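Local coordinates for protein tRNA (cytidine-2'-O-)-methyltransferase TrmJ (Sulfolobus acidocaldarius, PDB 4CNG) that catalyses the S-adenosyl-L-methionine-dependent 2'-O-methylation of cytidine 32 in tRNA, working as a homodimeric SPOUT methyltransferase, at residues A33-F38 / G131-G136; G37-L42 / H164-V169; E50-N55 / D85-D90; T97-D102 / Y157-L162. The protein carries 1 engineered substitution. All blocks are in the same frame, centred on the assembly; numbering follows the deposited sequence.

Contact 1: A33-F38 / G131-G136. With SAH (S-adenosyl-L-homocysteine), chain C; SAH (S-adenosyl-L-homocysteine), chain D.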
# COMPACT_ATOMS: atom_id res chain seq x y z
N ALA A 33 -6.28 -9.95 -10.69
CA ALA A 33 -6.00 -8.96 -11.74
C ALA A 33 -5.89 -7.55 -11.18
O ALA A 33 -5.10 -6.76 -11.64
CB ALA A 33 -7.04 -9.02 -12.84
N TYR A 34 -6.67 -7.25 -10.16
CA TYR A 34 -6.58 -5.95 -9.54
C TYR A 34 -5.20 -5.80 -8.89
O TYR A 34 -4.53 -4.78 -9.07
CB TYR A 34 -7.70 -5.76 -8.53
CG TYR A 34 -8.00 -7.00 -7.74
CD1 TYR A 34 -7.31 -7.30 -6.59
CD2 TYR A 34 -8.90 -7.95 -8.22
CE1 TYR A 34 -7.47 -8.51 -5.95
CE2 TYR A 34 -9.13 -9.13 -7.54
CZ TYR A 34 -8.40 -9.40 -6.41
OH TYR A 34 -8.63 -10.55 -5.70
N ASN A 35 -4.72 -6.83 -8.19
CA ASN A 35 -3.41 -6.71 -7.57
C ASN A 35 -2.34 -6.53 -8.62
O ASN A 35 -1.46 -5.71 -8.45
CB ASN A 35 -3.09 -7.90 -6.72
CG ASN A 35 -3.76 -7.85 -5.40
OD1 ASN A 35 -3.93 -6.78 -4.84
ND2 ASN A 35 -4.07 -8.99 -4.84
N LEU A 36 -2.38 -7.31 -9.69
CA LEU A 36 -1.34 -7.17 -10.70
C LEU A 36 -1.36 -5.76 -11.32
O LEU A 36 -0.31 -5.16 -11.52
CB LEU A 36 -1.49 -8.28 -11.75
CG LEU A 36 -0.47 -8.25 -12.89
CD1 LEU A 36 0.94 -8.32 -12.35
CD2 LEU A 36 -0.73 -9.36 -13.87
N GLY A 37 -2.54 -5.26 -11.66
CA GLY A 37 -2.63 -3.93 -12.20
C GLY A 37 -2.17 -2.84 -11.25
O GLY A 37 -1.44 -1.92 -11.63
N PHE A 38 -2.57 -2.96 -9.99
CA PHE A 38 -2.15 -2.01 -8.99
C PHE A 38 -0.66 -2.02 -8.79
O PHE A 38 -0.04 -0.97 -8.57
CB PHE A 38 -2.87 -2.27 -7.66
CG PHE A 38 -4.32 -1.91 -7.64
CD1 PHE A 38 -4.78 -0.79 -8.30
CD2 PHE A 38 -5.22 -2.72 -6.98
CE1 PHE A 38 -6.12 -0.43 -8.22
CE2 PHE A 38 -6.54 -2.34 -6.85
CZ PHE A 38 -7.00 -1.29 -7.59
N GLY A 131 4.89 -12.84 -2.48
CA GLY A 131 4.18 -14.08 -2.70
C GLY A 131 2.71 -13.96 -3.05
O GLY A 131 2.17 -12.90 -3.36
N ARG A 132 2.10 -15.14 -3.10
CA ARG A 132 0.74 -15.34 -3.57
C ARG A 132 -0.27 -14.85 -2.56
O ARG A 132 -0.09 -15.02 -1.36
CB ARG A 132 0.57 -16.86 -3.78
CG ARG A 132 1.56 -17.49 -4.75
CD ARG A 132 1.68 -18.99 -4.52
NE ARG A 132 2.71 -19.60 -5.35
CZ ARG A 132 3.98 -19.71 -5.03
NH1 ARG A 132 4.47 -19.18 -3.93
NH2 ARG A 132 4.81 -20.32 -5.85
N GLU A 133 -1.38 -14.29 -3.05
CA GLU A 133 -2.40 -13.84 -2.14
C GLU A 133 -2.87 -15.00 -1.27
O GLU A 133 -3.10 -14.83 -0.08
CB GLU A 133 -3.57 -13.23 -2.91
CG GLU A 133 -3.22 -12.01 -3.74
CD GLU A 133 -2.98 -12.27 -5.24
OE1 GLU A 133 -2.23 -13.27 -5.56
OE2 GLU A 133 -3.48 -11.42 -6.08
N SER A 134 -3.04 -16.18 -1.85
CA SER A 134 -3.59 -17.32 -1.14
C SER A 134 -2.64 -17.86 -0.07
O SER A 134 -3.02 -18.05 1.09
CB SER A 134 -3.95 -18.43 -2.13
OG SER A 134 -2.82 -18.83 -2.91
N VAL A 135 -1.40 -18.15 -0.46
CA VAL A 135 -0.50 -18.94 0.38
C VAL A 135 0.90 -18.34 0.51
O VAL A 135 1.79 -18.99 1.04
CB VAL A 135 -0.40 -20.40 -0.11
CG1 VAL A 135 -1.74 -21.11 -0.01
CG2 VAL A 135 0.15 -20.47 -1.53
N GLY A 136 1.12 -17.12 0.04
CA GLY A 136 2.41 -16.48 0.22
C GLY A 136 3.51 -17.15 -0.58
O GLY A 136 3.31 -17.54 -1.73
N SAH C . -1.99 -16.51 3.87
CA SAH C . -0.79 -16.03 3.13
CB SAH C . -0.89 -14.52 3.01
CG SAH C . -0.05 -13.94 1.86
SD SAH C . -0.23 -12.17 1.74
C SAH C . 0.44 -16.49 3.87
O SAH C . 0.34 -17.01 4.99
OXT SAH C . 1.53 -16.50 3.35
C5' SAH C . 0.49 -11.95 0.11
C4' SAH C . 1.91 -11.40 0.07
O4' SAH C . 1.90 -10.06 0.59
C3' SAH C . 2.91 -12.11 0.91
O3' SAH C . 3.36 -13.29 0.24
C2' SAH C . 3.98 -11.08 1.11
O2' SAH C . 4.77 -10.96 -0.07
C1' SAH C . 3.14 -9.80 1.27
N9 SAH C . 2.81 -9.47 2.69
C8 SAH C . 1.57 -9.30 3.22
N7 SAH C . 1.68 -8.78 4.48
C5 SAH C . 3.00 -8.60 4.70
C6 SAH C . 3.75 -8.03 5.75
N6 SAH C . 3.18 -7.57 6.88
N1 SAH C . 5.06 -7.98 5.63
C2 SAH C . 5.64 -8.42 4.50
N3 SAH C . 5.03 -8.93 3.44
C4 SAH C . 3.72 -8.99 3.54
N SAH D . 3.63 -19.16 3.07
CA SAH D . 4.19 -18.53 4.30
CB SAH D . 5.56 -19.15 4.60
CG SAH D . 5.59 -20.64 4.81
SD SAH D . 7.24 -21.04 5.25
C SAH D . 4.44 -17.09 4.11
O SAH D . 4.76 -16.75 2.96
OXT SAH D . 4.47 -16.32 5.07
C5' SAH D . 7.38 -20.16 6.75
C4' SAH D . 8.14 -21.01 7.76
O4' SAH D . 8.48 -20.23 8.90
C3' SAH D . 7.32 -22.18 8.28
O3' SAH D . 7.62 -23.37 7.57
C2' SAH D . 7.67 -22.31 9.75
O2' SAH D . 8.35 -23.53 10.06
C1' SAH D . 8.59 -21.12 10.01
N9 SAH D . 8.18 -20.34 11.19
C8 SAH D . 9.04 -19.74 12.02
N7 SAH D . 8.36 -18.94 12.88
C5 SAH D . 7.06 -18.99 12.54
C6 SAH D . 5.82 -18.38 13.06
N6 SAH D . 5.88 -17.54 14.12
N1 SAH D . 4.66 -18.70 12.43
C2 SAH D . 4.62 -19.53 11.36
N3 SAH D . 5.71 -20.12 10.83
C4 SAH D . 6.94 -19.86 11.36
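The amide of Asn35 and the carboxylate of Glu133 meet at 43° to each other, joined by one nearly straight hydrogen bond. Asn35 ND2 lies 2.8 Å from Glu133 OE2, with the acceptor in the plane of the amide; seen from the carboxylate, the donor arrives on the anti side of OE2, 22° out of plane. Glu133 bends at its second torsion (chi2 98°) and presents OE2 to the helix, while OE1 and OE2 also take the backbone N-H groups of Glu31 and Gly32. Asparagine suits the helix position because it works both ways: OD1 accepts from Asn161 and Ser163. The loop of Glu133 forms one wall of the cofactor pocket. Gly131 N binds the ribose O2' of the pocket S-adenosyl-L-homocysteine at 3.1 Å; a second molecule bonds Val135 O. Gly136, with a positive phi and no side chain, lets its CA come within 3.3 Å of the pocket ligand's OXT. Gly136 O accepts from Arg132 N and, at 3.0 Å, from Arg132 NH1. In the fold, the N-terminal turns of helix 33-45 face the loop that follows strand 125-130; Leu162 of helix 162-175 touches both partners, and Leu36 reaches strand 50-54 and helix 60-64.

Contact 2: G37-L42 / H164-V169; sequences GFIARL and HAVGIV. With SAH (S-adenosyl-L-homocysteine), chain C.
Leu42 reaches over Gly167, and Ile39 meets Val166, where segments 37-42 and 164-169, parts of helices 33-45 and 162-175, run almost parallel in the alpha/beta SPOUT fold, a family whose C-terminal trefoil knot forms the cofactor pocket. The axes of these two short segments are 9.6 Å apart and only 10° from parallel. The CB and CG of Leu42 carry the side chain across the gap, with CG anti to the carbonyl carbon (chi1 -72°), and only the methyls arrive: Leu42 CD1 lies 3.6 Å from Gly167 CA and Leu42 CD2 4.0 Å from it. Glycine suits this place, since its bare backbone lets the leucine fork settle directly on the helix. CD1 also approaches Val166 CG1. One turn earlier, Ile39 crosses Val166 at about a right angle, with Ile39 CD1 4.1 Å from Val166 CG2. Both residues also rest on Leu25 and Ile27 of strand 22-28, so branched aliphatic chains fill the wedge between two helices and a strand without any polar bond. Beside this core lies the dimer interface: His164 stacks on His164 of the second subunit, and Arg41 reaches Val159 O of that subunit. Facing the cofactor, the small side chain of Ala165 lets its CB pack 3.8 Å from C1' of the S-adenosyl-L-homocysteine ribose.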
# COMPACT_ATOMS: atom_id res chain seq x y z
N GLY A 37 -2.54 -5.26 -11.66
CA GLY A 37 -2.63 -3.93 -12.20
C GLY A 37 -2.17 -2.84 -11.25
O GLY A 37 -1.44 -1.92 -11.63
N PHE A 38 -2.57 -2.96 -9.99
CA PHE A 38 -2.15 -2.01 -8.99
C PHE A 38 -0.66 -2.02 -8.79
O PHE A 38 -0.04 -0.97 -8.57
CB PHE A 38 -2.87 -2.27 -7.66
CG PHE A 38 -4.32 -1.91 -7.64
CD1 PHE A 38 -4.78 -0.79 -8.30
CD2 PHE A 38 -5.22 -2.72 -6.98
CE1 PHE A 38 -6.12 -0.43 -8.22
CE2 PHE A 38 -6.54 -2.34 -6.85
CZ PHE A 38 -7.00 -1.29 -7.59
N ILE A 39 -0.03 -3.21 -8.86
CA ILE A 39 1.40 -3.29 -8.77
C ILE A 39 2.08 -2.62 -9.97
O ILE A 39 3.05 -1.88 -9.80
CB ILE A 39 1.85 -4.76 -8.62
CG1 ILE A 39 1.45 -5.28 -7.25
CG2 ILE A 39 3.34 -4.89 -8.85
CD1 ILE A 39 1.50 -6.78 -7.09
N ALA A 40 1.55 -2.84 -11.17
CA ALA A 40 2.12 -2.17 -12.33
C ALA A 40 2.08 -0.65 -12.21
O ALA A 40 3.01 0.04 -12.59
CB ALA A 40 1.41 -2.64 -13.59
N ARG A 41 0.99 -0.13 -11.68
CA ARG A 41 0.89 1.32 -11.42
C ARG A 41 1.98 1.78 -10.47
O ARG A 41 2.66 2.78 -10.71
CB ARG A 41 -0.49 1.63 -10.88
CG ARG A 41 -0.74 3.12 -10.75
CD ARG A 41 -2.14 3.43 -10.29
NE ARG A 41 -2.33 4.87 -10.14
CZ ARG A 41 -3.51 5.46 -10.05
NH1 ARG A 41 -4.63 4.75 -9.99
NH2 ARG A 41 -3.53 6.76 -9.90
N LEU A 42 2.19 1.03 -9.38
CA LEU A 42 3.21 1.36 -8.39
C LEU A 42 4.61 1.34 -8.99
O LEU A 42 5.47 2.12 -8.58
CB LEU A 42 3.11 0.42 -7.20
CG LEU A 42 1.90 0.65 -6.30
CD1 LEU A 42 1.66 -0.57 -5.45
CD2 LEU A 42 2.05 1.93 -5.46
N HIS A 164 -0.71 -3.72 -1.56
CA HIS A 164 -0.44 -2.74 -0.50
C HIS A 164 0.89 -2.97 0.18
O HIS A 164 1.59 -2.01 0.48
CB HIS A 164 -1.64 -2.67 0.46
CG HIS A 164 -2.89 -2.23 -0.24
ND1 HIS A 164 -3.65 -3.09 -1.00
CD2 HIS A 164 -3.42 -0.99 -0.42
CE1 HIS A 164 -4.61 -2.40 -1.60
NE2 HIS A 164 -4.51 -1.13 -1.25
N ALA A 165 1.26 -4.25 0.37
CA ALA A 165 2.59 -4.57 0.81
C ALA A 165 3.65 -4.06 -0.17
O ALA A 165 4.66 -3.45 0.22
CB ALA A 165 2.74 -6.06 1.04
N VAL A 166 3.41 -4.29 -1.46
CA VAL A 166 4.34 -3.82 -2.49
C VAL A 166 4.44 -2.28 -2.39
O VAL A 166 5.52 -1.72 -2.41
CB VAL A 166 3.87 -4.24 -3.86
CG1 VAL A 166 4.68 -3.53 -4.93
CG2 VAL A 166 4.01 -5.76 -4.03
N GLY A 167 3.30 -1.58 -2.30
CA GLY A 167 3.34 -0.11 -2.27
C GLY A 167 4.13 0.43 -1.09
O GLY A 167 4.88 1.38 -1.23
N ILE A 168 3.98 -0.18 0.08
CA ILE A 168 4.71 0.26 1.26
C ILE A 168 6.20 0.07 1.06
O ILE A 168 6.99 0.93 1.41
CB ILE A 168 4.18 -0.45 2.52
CG1 ILE A 168 2.82 0.14 2.88
CG2 ILE A 168 5.19 -0.38 3.65
CD1 ILE A 168 1.98 -0.69 3.80
N VAL A 169 6.63 -1.11 0.55
CA VAL A 169 8.04 -1.33 0.34
C VAL A 169 8.61 -0.35 -0.69
O VAL A 169 9.71 0.19 -0.53
CB VAL A 169 8.31 -2.81 -0.04
CG1 VAL A 169 9.76 -3.03 -0.41
CG2 VAL A 169 7.94 -3.68 1.15
N SAH C . -1.99 -16.51 3.87
CA SAH C . -0.79 -16.03 3.13
CB SAH C . -0.89 -14.52 3.01
CG SAH C . -0.05 -13.94 1.86
SD SAH C . -0.23 -12.17 1.74
C SAH C . 0.44 -16.49 3.87
O SAH C . 0.34 -17.01 4.99
OXT SAH C . 1.53 -16.50 3.35
C5' SAH C . 0.49 -11.95 0.11
C4' SAH C . 1.91 -11.40 0.07
O4' SAH C . 1.90 -10.06 0.59
C3' SAH C . 2.91 -12.11 0.91
O3' SAH C . 3.36 -13.29 0.24
C2' SAH C . 3.98 -11.08 1.11
O2' SAH C . 4.77 -10.96 -0.07
C1' SAH C . 3.14 -9.80 1.27
N9 SAH C . 2.81 -9.47 2.69
C8 SAH C . 1.57 -9.30 3.22
N7 SAH C . 1.68 -8.78 4.48
C5 SAH C . 3.00 -8.60 4.70
C6 SAH C . 3.75 -8.03 5.75
N6 SAH C . 3.18 -7.57 6.88
N1 SAH C . 5.06 -7.98 5.63
C2 SAH C . 5.64 -8.42 4.50
N3 SAH C . 5.03 -8.93 3.44
C4 SAH C . 3.72 -8.99 3.54

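Contact 3: E50-N55 / D85-D90; sequences EFYVVN and DDAIRD
Tyr52 and Val54, two residues apart on a strand, both point toward Ala87 and touch its methyl from two directions. The tyrosine comes with Tyr52 CD2 leading, 3.8 Å from Ala87 CA and 4.0 Å from Ala87 CB. Its first torsion, chi1 -80°, sets CG beside the backbone N and brings the CD2 side of the ring to Ala87, with Ala87 O over one face of the Tyr52 ring, 4.3 Å above the plane and offset toward the rim. Val54 approaches with a single methyl, Val54 CG2, 3.7 Å from Ala87 CB. Alanine fits here because its short side chain lets the short, weakly bonded helical turn around 85-87 settle close to the strand; the beta-branched valine suits the extended backbone. Val53 and Phe51 point to the other side of the sheet, where helix 33-45 lies, so this contact dresses the opposite face. Arg24 borders it, making a cation-pi interaction with Tyr52 and hydrogen bonds to Ala87 O and Arg89 O, and its NE forms a salt bridge with Glu50. The two segments share no hydrogen bond: apolar packing joins strand and helix, while the arginine ties polar carbonyls and an aromatic ring together at the border.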
# COMPACT_ATOMS: atom_id res chain seq x y z
N GLU A 50 13.18 -2.94 -12.80
CA GLU A 50 12.85 -4.22 -13.46
C GLU A 50 11.66 -4.82 -12.73
O GLU A 50 11.53 -4.67 -11.52
CB GLU A 50 14.05 -5.16 -13.35
CG GLU A 50 15.27 -4.68 -14.10
CD GLU A 50 16.46 -5.63 -14.04
OE1 GLU A 50 16.45 -6.59 -13.26
OE2 GLU A 50 17.46 -5.33 -14.72
N PHE A 51 10.79 -5.48 -13.49
CA PHE A 51 9.52 -5.97 -13.00
C PHE A 51 9.30 -7.35 -13.63
O PHE A 51 9.04 -7.44 -14.82
CB PHE A 51 8.41 -4.97 -13.38
CG PHE A 51 7.01 -5.39 -13.04
CD1 PHE A 51 6.70 -6.12 -11.92
CD2 PHE A 51 5.98 -4.94 -13.83
CE1 PHE A 51 5.39 -6.42 -11.62
CE2 PHE A 51 4.66 -5.23 -13.54
CZ PHE A 51 4.37 -6.01 -12.44
N TYR A 52 9.36 -8.37 -12.77
CA TYR A 52 9.19 -9.76 -13.17
C TYR A 52 7.98 -10.35 -12.48
O TYR A 52 7.77 -10.15 -11.28
CB TYR A 52 10.43 -10.61 -12.78
CG TYR A 52 11.59 -10.51 -13.71
CD1 TYR A 52 12.29 -9.35 -13.86
CD2 TYR A 52 12.04 -11.63 -14.36
CE1 TYR A 52 13.38 -9.26 -14.70
CE2 TYR A 52 13.14 -11.57 -15.21
CZ TYR A 52 13.84 -10.39 -15.33
OH TYR A 52 14.93 -10.31 -16.16
N VAL A 53 7.24 -11.17 -13.21
CA VAL A 53 6.11 -11.87 -12.68
C VAL A 53 6.28 -13.35 -13.06
O VAL A 53 6.48 -13.67 -14.22
CB VAL A 53 4.81 -11.28 -13.22
CG1 VAL A 53 3.62 -12.04 -12.70
CG2 VAL A 53 4.66 -9.84 -12.75
N VAL A 54 6.25 -14.20 -12.05
CA VAL A 54 6.44 -15.63 -12.22
C VAL A 54 5.07 -16.28 -12.40
O VAL A 54 4.20 -16.20 -11.53
CB VAL A 54 7.13 -16.21 -11.00
CG1 VAL A 54 7.33 -17.70 -11.19
CG2 VAL A 54 8.47 -15.55 -10.72
N ASN A 55 4.87 -16.96 -13.54
CA ASN A 55 3.69 -17.79 -13.79
C ASN A 55 2.38 -17.11 -13.31
O ASN A 55 1.69 -17.62 -12.45
CB ASN A 55 3.86 -19.16 -13.12
CG ASN A 55 2.76 -20.12 -13.47
OD1 ASN A 55 2.18 -20.02 -14.56
ND2 ASN A 55 2.41 -21.01 -12.55
N ASP A 85 13.29 -19.44 -10.08
CA ASP A 85 14.72 -19.31 -10.23
C ASP A 85 15.08 -18.34 -11.33
O ASP A 85 16.09 -17.65 -11.22
CB ASP A 85 15.38 -20.65 -10.54
CG ASP A 85 15.26 -21.69 -9.43
OD1 ASP A 85 15.15 -21.35 -8.26
OD2 ASP A 85 15.55 -22.88 -9.72
N ASP A 86 14.35 -18.35 -12.43
CA ASP A 86 14.68 -17.46 -13.55
C ASP A 86 14.45 -15.96 -13.29
O ASP A 86 15.01 -15.09 -13.96
CB ASP A 86 13.94 -17.90 -14.81
CG ASP A 86 14.57 -19.14 -15.49
OD1 ASP A 86 15.46 -19.81 -14.86
OD2 ASP A 86 14.12 -19.48 -16.66
N ALA A 87 13.60 -15.69 -12.31
CA ALA A 87 13.27 -14.33 -11.91
C ALA A 87 14.27 -13.70 -10.95
O ALA A 87 14.28 -12.47 -10.80
CB ALA A 87 11.87 -14.29 -11.34
N ILE A 88 15.10 -14.52 -10.30
CA ILE A 88 16.01 -14.02 -9.27
C ILE A 88 17.48 -14.21 -9.68
O ILE A 88 18.37 -14.07 -8.86
CB ILE A 88 15.72 -14.69 -7.89
CG1 ILE A 88 15.98 -16.20 -7.93
CG2 ILE A 88 14.30 -14.37 -7.41
CD1 ILE A 88 15.99 -16.87 -6.58
N ARG A 89 17.72 -14.51 -10.96
CA ARG A 89 19.07 -14.55 -11.54
C ARG A 89 19.73 -13.19 -11.64
O ARG A 89 19.07 -12.19 -11.92
CB ARG A 89 18.99 -15.14 -12.93
CG ARG A 89 18.72 -16.63 -12.96
CD ARG A 89 18.66 -17.12 -14.40
NE ARG A 89 19.84 -16.68 -15.15
CZ ARG A 89 19.81 -16.27 -16.41
NH1 ARG A 89 18.67 -16.22 -17.08
NH2 ARG A 89 20.94 -15.89 -16.99
N ASP A 90 21.05 -13.19 -11.54
CA ASP A 90 21.85 -12.02 -11.89
C ASP A 90 21.53 -10.81 -11.01
O ASP A 90 21.52 -9.68 -11.50
CB ASP A 90 21.67 -11.68 -13.37
CG ASP A 90 21.93 -12.88 -14.29
OD1 ASP A 90 22.92 -13.61 -14.04
OD2 ASP A 90 21.17 -13.09 -15.25

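Contact 4: T97-D102 / Y157-L162; sequences TSSIAD and YPVLNL. With SAH (S-adenosyl-L-homocysteine), chain C; SAH (S-adenosyl-L-homocysteine), chain D.
Ser98 OG is gripped by two groups and shapes the turn that carries Ser99 to Pro158 and Val159. Ser98 OG donates to OXT of a second S-adenosyl-L-homocysteine molecule at 2.6 Å and accepts from Ile100 N at 3.1 Å in an ST turn; with OG anti to the backbone N (chi1 169°), the hydroxyl reaches both. Ser99 closes on the other loop: Ser99 O lies 3.4 Å from Pro158 CG, and Ser99 OG 3.7 Å from Val159 CG2. Ala101 adds a methyl against the proline ring. A small serine suits this spot because its CB also packs on the adenine of the first ligand. That base is read by the backbone of 157-162: its N6 donates to Pro158 O at 2.9 Å, and Leu160 N donates to its N7 at 3.0 Å. Thr97 OG1 accepts from the ribose O2' of the first ligand at 2.6 Å, while Val159 CG1 lies against CB and SD of the same molecule. Arg41 and Asn45 of the second subunit bond Val159 O, so this loop lies at the dimer interface. One donor and one acceptor along the Hoogsteen edge match an adenine, consistent with selective binding of an adenosyl cofactor.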
# COMPACT_ATOMS: atom_id res chain seq x y z
N THR A 97 9.60 -11.58 1.30
CA THR A 97 8.69 -10.89 2.24
C THR A 97 7.73 -11.92 2.81
O THR A 97 7.34 -12.89 2.14
CB THR A 97 7.92 -9.77 1.49
OG1 THR A 97 7.29 -10.32 0.33
CG2 THR A 97 8.84 -8.65 1.11
N SER A 98 7.31 -11.68 4.05
CA SER A 98 6.29 -12.50 4.70
C SER A 98 5.62 -11.68 5.79
O SER A 98 6.29 -10.94 6.52
CB SER A 98 6.91 -13.77 5.32
OG SER A 98 5.97 -14.46 6.16
N SER A 99 4.34 -11.95 6.00
CA SER A 99 3.56 -11.42 7.09
C SER A 99 3.76 -12.10 8.43
O SER A 99 3.11 -11.69 9.39
CB SER A 99 2.07 -11.46 6.73
OG SER A 99 1.62 -12.79 6.56
N ILE A 100 4.64 -13.08 8.54
CA ILE A 100 4.88 -13.65 9.87
C ILE A 100 5.54 -12.67 10.85
O ILE A 100 6.62 -12.29 10.64
CB ILE A 100 5.74 -14.89 9.79
CG1 ILE A 100 4.98 -15.94 9.01
CG2 ILE A 100 6.03 -15.41 11.18
CD1 ILE A 100 5.87 -17.08 8.54
N ALA A 101 4.78 -12.26 11.86
CA ALA A 101 5.12 -11.15 12.77
C ALA A 101 6.07 -11.55 13.88
O ALA A 101 6.69 -10.69 14.47
CB ALA A 101 3.86 -10.53 13.34
N ASP A 102 6.15 -12.83 14.19
CA ASP A 102 7.02 -13.30 15.25
C ASP A 102 7.72 -14.60 14.87
O ASP A 102 7.45 -15.64 15.38
CB ASP A 102 6.22 -13.45 16.55
CG ASP A 102 6.02 -12.11 17.28
OD1 ASP A 102 6.86 -11.20 17.16
OD2 ASP A 102 5.02 -11.96 18.02
N TYR A 157 -3.23 -8.92 13.30
CA TYR A 157 -3.64 -9.02 11.90
C TYR A 157 -2.65 -8.28 11.01
O TYR A 157 -2.93 -7.18 10.52
CB TYR A 157 -5.05 -8.51 11.66
CG TYR A 157 -5.56 -8.82 10.26
CD1 TYR A 157 -5.58 -10.13 9.77
CD2 TYR A 157 -6.01 -7.82 9.42
CE1 TYR A 157 -6.00 -10.42 8.48
CE2 TYR A 157 -6.50 -8.11 8.16
CZ TYR A 157 -6.52 -9.41 7.70
OH TYR A 157 -7.11 -9.66 6.50
N PRO A 158 -1.50 -8.90 10.77
CA PRO A 158 -0.43 -8.25 10.05
C PRO A 158 -0.44 -8.47 8.54
O PRO A 158 0.47 -8.03 7.86
CB PRO A 158 0.81 -8.89 10.65
CG PRO A 158 0.38 -10.28 10.94
CD PRO A 158 -1.04 -10.13 11.43
N VAL A 159 -1.42 -9.21 8.05
CA VAL A 159 -1.42 -9.69 6.69
C VAL A 159 -2.02 -8.62 5.80
O VAL A 159 -3.24 -8.36 5.80
CB VAL A 159 -2.21 -10.98 6.54
CG1 VAL A 159 -1.99 -11.52 5.16
CG2 VAL A 159 -1.84 -12.00 7.60
N LEU A 160 -1.14 -7.97 5.05
CA LEU A 160 -1.53 -6.94 4.10
C LEU A 160 -1.96 -7.57 2.79
O LEU A 160 -1.42 -8.61 2.38
CB LEU A 160 -0.37 -5.98 3.81
CG LEU A 160 0.32 -5.35 5.03
CD1 LEU A 160 1.62 -4.69 4.70
CD2 LEU A 160 -0.58 -4.36 5.71
N ASN A 161 -2.90 -6.96 2.09
CA ASN A 161 -3.12 -7.28 0.70
C ASN A 161 -1.80 -7.09 -0.07
O ASN A 161 -1.07 -6.14 0.12
CB ASN A 161 -4.23 -6.44 0.13
CG ASN A 161 -4.36 -6.64 -1.35
OD1 ASN A 161 -4.84 -7.70 -1.84
ND2 ASN A 161 -3.78 -5.71 -2.06
N LEU A 162 -1.54 -8.03 -0.99
CA LEU A 162 -0.31 -8.07 -1.77
C LEU A 162 0.13 -6.72 -2.33
O LEU A 162 1.26 -6.31 -2.14
CB LEU A 162 -0.50 -9.08 -2.90
CG LEU A 162 0.58 -9.09 -3.99
CD1 LEU A 162 1.95 -9.38 -3.46
CD2 LEU A 162 0.16 -10.06 -5.09
N SAH C . -1.99 -16.51 3.87
CA SAH C . -0.79 -16.03 3.13
CB SAH C . -0.89 -14.52 3.01
CG SAH C . -0.05 -13.94 1.86
SD SAH C . -0.23 -12.17 1.74
C SAH C . 0.44 -16.49 3.87
O SAH C . 0.34 -17.01 4.99
OXT SAH C . 1.53 -16.50 3.35
C5' SAH C . 0.49 -11.95 0.11
C4' SAH C . 1.91 -11.40 0.07
O4' SAH C . 1.90 -10.06 0.59
C3' SAH C . 2.91 -12.11 0.91
O3' SAH C . 3.36 -13.29 0.24
C2' SAH C . 3.98 -11.08 1.11
O2' SAH C . 4.77 -10.96 -0.07
C1' SAH C . 3.14 -9.80 1.27
N9 SAH C . 2.81 -9.47 2.69
C8 SAH C . 1.57 -9.30 3.22
N7 SAH C . 1.68 -8.78 4.48
C5 SAH C . 3.00 -8.60 4.70
C6 SAH C . 3.75 -8.03 5.75
N6 SAH C . 3.18 -7.57 6.88
N1 SAH C . 5.06 -7.98 5.63
C2 SAH C . 5.64 -8.42 4.50
N3 SAH C . 5.03 -8.93 3.44
C4 SAH C . 3.72 -8.99 3.54
N SAH D . 3.63 -19.16 3.07
CA SAH D . 4.19 -18.53 4.30
CB SAH D . 5.56 -19.15 4.60
CG SAH D . 5.59 -20.64 4.81
SD SAH D . 7.24 -21.04 5.25
C SAH D . 4.44 -17.09 4.11
O SAH D . 4.76 -16.75 2.96
OXT SAH D . 4.47 -16.32 5.07
C5' SAH D . 7.38 -20.16 6.75
C4' SAH D . 8.14 -21.01 7.76
O4' SAH D . 8.48 -20.23 8.90
C3' SAH D . 7.32 -22.18 8.28
O3' SAH D . 7.62 -23.37 7.57
C2' SAH D . 7.67 -22.31 9.75
O2' SAH D . 8.35 -23.53 10.06
C1' SAH D . 8.59 -21.12 10.01
N9 SAH D . 8.18 -20.34 11.19
C8 SAH D . 9.04 -19.74 12.02
N7 SAH D . 8.36 -18.94 12.88
C5 SAH D . 7.06 -18.99 12.54
C6 SAH D . 5.82 -18.38 13.06
N6 SAH D . 5.88 -17.54 14.12
N1 SAH D . 4.66 -18.70 12.43
C2 SAH D . 4.62 -19.53 11.36
N3 SAH D . 5.71 -20.12 10.83
C4 SAH D . 6.94 -19.86 11.36

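Overall arrangement
Contacts 1 and 2 both start from helix 33-45, their centres 10 Å apart, and strand 50-54 of contact 3 follows that helix in the chain. Contact 3 closes first, before contact 4 opens; contact 1 crosses contact 4 along the sequence, and contact 2 spans both contacts 3 and 4. Leu162 ties contacts 1, 2 and 4 together, through Glu133 and Ile39. Contacts 3 and 4 lie farthest apart, about 22 Å between centres, on opposite sides of the chain's centre. Contact 3 thus packs on the sheet away from the ligand, while contacts 1, 2 and 4 all touch both the pocket ligand and the second subunit, placing cofactor binding close to the dimer interface.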